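Local coordinates for glycerophosphodiester phosphodiesterase (Cytophaga hutchinsonii ATCC 33406, PDB 3CH0), which belongs to the glycerophosphodiester phosphodiesterase family, whose members are built on a TIM-barrel fold, at residues D10-N24 and F29-D43. Sequence-based numbering, arbitrary orientation.
Sequences DIQGHRGCRGLLPEN and FTKALLLGVTTLEFD
The first beta-alpha-beta unit of the barrel brings Gly13 of strand 10-13 beside Thr39 and Glu41 of strand 39-46, and polar side chains gather where strand 10-13 gives way to its loop. Gly13 N gives its hydrogen to Thr39 O at 3.0 Å, and Glu41 N returns one to Gly13 O, the alternation expected of parallel neighbours. At the start of the strands, Thr39 OG1 donates to Asp10 OD1 over 2.6 Å, while Gln12 NE2 holds the other oxygen of that carboxylate. Gln12 OE1 turns to Asn134 of strand 132-137, the parallel neighbour of 39-46.

Helix 26-35 makes the right-handed crossover usual in TIM barrels and closes over the turn at Gly16. Having no side chain, Gly16 lets Phe29 CD1 come within 3.5 Å of its CA; its positive phi also suits glycine. The small methyl of Ala32 lets CB sit 3.3 Å from Gly16 O. Farther out, Lys31 lays its aliphatic part against Cys17 SG and Leu21 CD1.

Past the end of strand 10-13, Glu41 reaches up from strand 39-46. With CG anti to the backbone N (chi1 -173°) and a bend at chi2, its carboxylate turns back beneath the loop, where OE1 accepts from Arg15 N at 2.9 Å; OE2 is held by Gln174. Asn24 ND2 reaches the anti lone pair of Asp43 OD2 at 2.9 Å, nearly straight at 170°. Arg15 NE lies 3.5 Å from Asp43 OD2, well off the guanidinium plane, so that salt bridge rests on charge alone, and a water accepts from Arg15 NE. Arg15 NH1 pairs with Glu23, whereas NH2 and His14 NE2 both bind citric acid; His14 ND1 is hydrogen-bonded to Asp264.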
loop_
_atom_site.group_PDB
_atom_site.type_symbol
_atom_site.label_atom_id
_atom_site.label_comp_id
_atom_site.label_asym_id
_atom_site.label_seq_id
_atom_site.Cartn_x
_atom_site.Cartn_y
_atom_site.Cartn_z
ATOM N N ASP A 10 -12.465 -8.574 -0.624
ATOM C CA ASP A 10 -11.319 -7.898 -1.252
ATOM C C ASP A 10 -10.000 -8.526 -0.791
ATOM O O ASP A 10 -9.550 -8.266 0.317
ATOM C CB ASP A 10 -11.371 -6.413 -0.913
ATOM C CG ASP A 10 -10.376 -5.609 -1.679
ATOM O OD1 ASP A 10 -9.612 -6.183 -2.481
ATOM O OD2 ASP A 10 -10.384 -4.375 -1.483
ATOM N N ILE A 11 -9.419 -9.378 -1.636
ATOM C CA ILE A 11 -8.100 -9.971 -1.416
ATOM C C ILE A 11 -7.060 -8.981 -1.958
ATOM O O ILE A 11 -6.978 -8.792 -3.154
ATOM C CB ILE A 11 -7.934 -11.323 -2.155
ATOM C CG1 ILE A 11 -8.932 -12.343 -1.615
ATOM C CG2 ILE A 11 -6.520 -11.854 -2.022
ATOM C CD1 ILE A 11 -9.095 -13.558 -2.501
ATOM N N GLN A 12 -6.283 -8.376 -1.048
ATOM C CA GLN A 12 -5.287 -7.367 -1.384
ATOM C C GLN A 12 -3.881 -7.950 -1.228
ATOM O O GLN A 12 -3.508 -8.414 -0.149
ATOM C CB GLN A 12 -5.366 -6.083 -0.552
ATOM C CG GLN A 12 -6.742 -5.470 -0.545
ATOM C CD GLN A 12 -6.717 -3.959 -0.328
ATOM O OE1 GLN A 12 -5.641 -3.368 -0.150
ATOM N NE2 GLN A 12 -7.878 -3.339 -0.360
ATOM N N GLY A 13 -3.087 -7.879 -2.283
ATOM C CA GLY A 13 -1.680 -8.258 -2.214
ATOM C C GLY A 13 -0.851 -7.116 -1.676
ATOM O O GLY A 13 -0.735 -6.080 -2.319
ATOM N N HIS A 14 -0.324 -7.267 -0.437
ATOM C CA HIS A 14 0.406 -6.209 0.261
ATOM C C HIS A 14 1.730 -5.946 -0.473
ATOM O O HIS A 14 2.556 -6.877 -0.592
ATOM C CB HIS A 14 0.682 -6.625 1.725
ATOM C CG HIS A 14 1.273 -5.569 2.601
ATOM N ND1 HIS A 14 2.411 -5.780 3.360
ATOM C CD2 HIS A 14 0.866 -4.301 2.869
ATOM C CE1 HIS A 14 2.654 -4.685 4.077
ATOM N NE2 HIS A 14 1.718 -3.788 3.812
ATOM N N ARG A 15 1.933 -4.744 -0.983
ATOM C CA ARG A 15 3.110 -4.440 -1.791
ATOM C C ARG A 15 3.256 -5.407 -2.932
ATOM O O ARG A 15 4.337 -5.829 -3.309
ATOM C CB ARG A 15 4.385 -4.356 -0.937
ATOM C CG ARG A 15 4.201 -3.503 0.365
ATOM C CD ARG A 15 5.445 -3.277 1.193
ATOM N NE ARG A 15 5.026 -2.760 2.491
ATOM C CZ ARG A 15 5.788 -2.726 3.549
ATOM N NH1 ARG A 15 7.108 -2.930 3.464
ATOM N NH2 ARG A 15 5.247 -2.392 4.693
ATOM N N GLY A 16 2.093 -5.726 -3.477
ATOM C CA GLY A 16 1.966 -6.740 -4.545
ATOM C C GLY A 16 1.960 -8.091 -3.863
ATOM O O GLY A 16 0.942 -8.759 -3.777
ATOM N N CYS A 17 3.103 -8.524 -3.350
ATOM C CA CYS A 17 3.165 -9.781 -2.607
ATOM C C CYS A 17 4.525 -9.906 -1.925
ATOM O O CYS A 17 5.312 -10.782 -2.232
ATOM C CB CYS A 17 2.871 -11.027 -3.469
ATOM S SG CYS A 17 3.897 -11.182 -4.924
ATOM N N ARG A 18 4.776 -9.049 -0.966
ATOM C CA ARG A 18 6.098 -9.021 -0.267
ATOM C C ARG A 18 6.586 -10.346 0.285
ATOM O O ARG A 18 7.796 -10.620 0.311
ATOM C CB ARG A 18 6.098 -7.979 0.859
ATOM C CG ARG A 18 7.332 -8.019 1.779
ATOM C CD ARG A 18 7.305 -6.842 2.762
ATOM N NE ARG A 18 6.154 -6.895 3.662
ATOM C CZ ARG A 18 6.088 -6.315 4.862
ATOM N NH1 ARG A 18 7.082 -5.572 5.295
ATOM N NH2 ARG A 18 5.011 -6.503 5.622
ATOM N N GLY A 19 5.674 -11.194 0.738
ATOM C CA GLY A 19 6.111 -12.505 1.255
ATOM C C GLY A 19 6.738 -13.381 0.177
ATOM O O GLY A 19 7.530 -14.291 0.504
ATOM N N LEU A 20 6.367 -13.160 -1.086
ATOM C CA LEU A 20 6.774 -14.024 -2.180
ATOM C C LEU A 20 7.885 -13.455 -3.029
ATOM O O LEU A 20 8.750 -14.186 -3.536
ATOM C CB LEU A 20 5.576 -14.273 -3.094
ATOM C CG LEU A 20 4.300 -14.816 -2.393
ATOM C CD1 LEU A 20 3.145 -15.024 -3.411
ATOM C CD2 LEU A 20 4.577 -16.085 -1.569
ATOM N N LEU A 21 7.861 -12.131 -3.229
ATOM C CA LEU A 21 8.741 -11.448 -4.166
ATOM C C LEU A 21 9.104 -10.080 -3.606
ATOM O O LEU A 21 8.370 -9.567 -2.758
ATOM C CB LEU A 21 8.054 -11.266 -5.513
ATOM C CG LEU A 21 8.041 -12.484 -6.467
ATOM C CD1 LEU A 21 7.102 -12.221 -7.627
ATOM C CD2 LEU A 21 9.485 -12.714 -6.987
ATOM N N PRO A 22 10.210 -9.485 -4.078
ATOM C CA PRO A 22 10.589 -8.145 -3.604
ATOM C C PRO A 22 9.416 -7.173 -3.611
ATOM O O PRO A 22 8.660 -7.052 -4.588
ATOM C CB PRO A 22 11.692 -7.741 -4.549
ATOM C CG PRO A 22 12.380 -9.061 -4.899
ATOM C CD PRO A 22 11.199 -9.989 -5.067
ATOM N N GLU A 23 9.193 -6.539 -2.467
ATOM C CA GLU A 23 7.989 -5.712 -2.330
ATOM C C GLU A 23 7.888 -4.575 -3.330
ATOM O O GLU A 23 8.903 -3.956 -3.692
ATOM C CB GLU A 23 8.012 -5.092 -0.935
ATOM C CG GLU A 23 9.066 -4.038 -0.652
ATOM C CD GLU A 23 9.185 -3.751 0.819
ATOM O OE1 GLU A 23 9.632 -4.670 1.523
ATOM O OE2 GLU A 23 8.970 -2.548 1.201
ATOM N N ASN A 24 6.678 -4.265 -3.734
ATOM C CA ASN A 24 6.446 -3.029 -4.474
ATOM C C ASN A 24 7.218 -2.984 -5.822
ATOM O O ASN A 24 7.508 -1.911 -6.326
ATOM C CB ASN A 24 6.748 -1.798 -3.611
ATOM C CG ASN A 24 5.599 -1.410 -2.685
ATOM O OD1 ASN A 24 4.418 -1.564 -3.008
ATOM N ND2 ASN A 24 5.967 -0.887 -1.502
ATOM N N PHE A 29 3.869 -7.242 -8.459
ATOM C CA PHE A 29 2.530 -6.895 -8.912
ATOM C C PHE A 29 2.045 -7.861 -9.976
ATOM O O PHE A 29 0.897 -8.238 -9.976
ATOM C CB PHE A 29 2.395 -5.486 -9.421
ATOM C CG PHE A 29 2.715 -4.463 -8.355
ATOM C CD1 PHE A 29 1.980 -4.438 -7.197
ATOM C CD2 PHE A 29 3.756 -3.560 -8.506
ATOM C CE1 PHE A 29 2.268 -3.528 -6.196
ATOM C CE2 PHE A 29 4.059 -2.639 -7.479
ATOM C CZ PHE A 29 3.298 -2.677 -6.335
ATOM N N THR A 30 2.926 -8.261 -10.862
ATOM C CA THR A 30 2.551 -9.221 -11.929
ATOM C C THR A 30 2.185 -10.573 -11.363
ATOM O O THR A 30 1.169 -11.122 -11.712
ATOM C CB THR A 30 3.708 -9.375 -12.918
ATOM O OG1 THR A 30 4.108 -8.092 -13.448
ATOM C CG2 THR A 30 3.304 -10.325 -14.084
ATOM N N LYS A 31 2.965 -11.066 -10.393
ATOM C CA LYS A 31 2.628 -12.291 -9.687
ATOM C C LYS A 31 1.265 -12.196 -9.010
ATOM O O LYS A 31 0.460 -13.131 -9.096
ATOM C CB LYS A 31 3.732 -12.616 -8.673
ATOM C CG LYS A 31 3.448 -13.763 -7.726
ATOM C CD LYS A 31 3.448 -15.081 -8.354
ATOM C CE LYS A 31 3.260 -16.158 -7.283
ATOM N NZ LYS A 31 3.077 -17.497 -7.917
ATOM N N ALA A 32 1.003 -11.108 -8.276
ATOM C CA ALA A 32 -0.269 -10.995 -7.584
ATOM C C ALA A 32 -1.421 -10.969 -8.603
ATOM O O ALA A 32 -2.487 -11.544 -8.347
ATOM C CB ALA A 32 -0.266 -9.711 -6.694
ATOM N N LEU A 33 -1.232 -10.259 -9.708
ATOM C CA LEU A 33 -2.240 -10.165 -10.769
ATOM C C LEU A 33 -2.555 -11.573 -11.298
ATOM O O LEU A 33 -3.714 -11.996 -11.343
ATOM C CB LEU A 33 -1.694 -9.321 -11.925
ATOM C CG LEU A 33 -1.848 -7.810 -11.923
ATOM C CD1 LEU A 33 -0.588 -7.106 -12.567
ATOM C CD2 LEU A 33 -3.113 -7.390 -12.651
ATOM N N LEU A 34 -1.502 -12.310 -11.577
ATOM C CA LEU A 34 -1.659 -13.655 -12.139
ATOM C C LEU A 34 -2.240 -14.617 -11.123
ATOM O O LEU A 34 -2.917 -15.580 -11.514
ATOM C CB LEU A 34 -0.347 -14.164 -12.657
ATOM C CG LEU A 34 0.204 -13.449 -13.890
ATOM C CD1 LEU A 34 1.571 -13.960 -14.244
ATOM C CD2 LEU A 34 -0.729 -13.577 -15.073
ATOM N N LEU A 35 -1.982 -14.424 -9.828
ATOM C CA LEU A 35 -2.575 -15.271 -8.804
ATOM C C LEU A 35 -4.054 -15.050 -8.738
ATOM O O LEU A 35 -4.796 -15.976 -8.355
ATOM C CB LEU A 35 -1.968 -14.949 -7.427
ATOM C CG LEU A 35 -0.637 -15.534 -6.997
ATOM C CD1 LEU A 35 -0.180 -14.961 -5.611
ATOM C CD2 LEU A 35 -0.662 -17.051 -6.927
ATOM N N GLY A 36 -4.482 -13.825 -9.052
ATOM C CA GLY A 36 -5.871 -13.473 -9.052
ATOM C C GLY A 36 -6.335 -12.603 -7.914
ATOM O O GLY A 36 -7.533 -12.582 -7.604
ATOM N N VAL A 37 -5.432 -11.807 -7.339
ATOM C CA VAL A 37 -5.902 -10.913 -6.296
ATOM C C VAL A 37 -6.951 -9.925 -6.766
ATOM O O VAL A 37 -7.005 -9.553 -7.953
ATOM C CB VAL A 37 -4.760 -10.145 -5.609
ATOM C CG1 VAL A 37 -3.739 -11.165 -5.048
ATOM C CG2 VAL A 37 -4.092 -9.104 -6.534
ATOM N N THR A 38 -7.773 -9.453 -5.841
ATOM C CA THR A 38 -8.753 -8.469 -6.187
ATOM C C THR A 38 -8.067 -7.097 -6.424
ATOM O O THR A 38 -8.467 -6.318 -7.296
ATOM C CB THR A 38 -9.726 -8.292 -5.010
ATOM O OG1 THR A 38 -10.170 -9.547 -4.518
ATOM C CG2 THR A 38 -10.895 -7.357 -5.425
ATOM N N THR A 39 -7.055 -6.816 -5.596
ATOM C CA THR A 39 -6.462 -5.481 -5.458
ATOM C C THR A 39 -4.957 -5.579 -5.276
ATOM O O THR A 39 -4.465 -6.446 -4.506
ATOM C CB THR A 39 -7.043 -4.826 -4.205
ATOM O OG1 THR A 39 -8.480 -4.753 -4.339
ATOM C CG2 THR A 39 -6.518 -3.380 -3.937
ATOM N N LEU A 40 -4.257 -4.717 -5.991
ATOM C CA LEU A 40 -2.829 -4.518 -5.749
ATOM C C LEU A 40 -2.747 -3.402 -4.702
ATOM O O LEU A 40 -3.267 -2.310 -4.932
ATOM C CB LEU A 40 -2.133 -4.071 -7.007
ATOM C CG LEU A 40 -2.284 -5.007 -8.237
ATOM C CD1 LEU A 40 -1.584 -4.376 -9.457
ATOM C CD2 LEU A 40 -1.677 -6.358 -7.905
ATOM N N GLU A 41 -2.072 -3.678 -3.605
ATOM C CA GLU A 41 -1.823 -2.733 -2.545
ATOM C C GLU A 41 -0.348 -2.256 -2.646
ATOM O O GLU A 41 0.573 -3.034 -2.950
ATOM C CB GLU A 41 -2.133 -3.347 -1.181
ATOM C CG GLU A 41 -2.074 -2.390 0.012
ATOM C CD GLU A 41 -0.691 -1.991 0.455
ATOM O OE1 GLU A 41 0.341 -2.668 0.183
ATOM O OE2 GLU A 41 -0.568 -0.967 1.172
ATOM N N PHE A 42 -0.095 -0.967 -2.451
ATOM C CA PHE A 42 1.244 -0.457 -2.666
ATOM C C PHE A 42 1.342 0.938 -2.076
ATOM O O PHE A 42 0.370 1.514 -1.649
ATOM C CB PHE A 42 1.598 -0.410 -4.165
ATOM C CG PHE A 42 0.545 0.295 -4.971
ATOM C CD1 PHE A 42 -0.554 -0.390 -5.456
ATOM C CD2 PHE A 42 0.640 1.674 -5.250
ATOM C CE1 PHE A 42 -1.555 0.241 -6.127
ATOM C CE2 PHE A 42 -0.370 2.337 -5.910
ATOM C CZ PHE A 42 -1.462 1.624 -6.360
ATOM N N ASP A 43 2.562 1.465 -2.067
ATOM C CA ASP A 43 2.947 2.697 -1.374
ATOM C C ASP A 43 3.561 3.647 -2.368
ATOM O O ASP A 43 4.233 3.217 -3.300
ATOM C CB ASP A 43 3.990 2.310 -0.369
ATOM C CG ASP A 43 3.545 1.200 0.535
ATOM O OD1 ASP A 43 2.579 1.440 1.271
ATOM O OD2 ASP A 43 4.174 0.113 0.612
HETATM O O HOH W 1 2.410 -1.546 1.925
#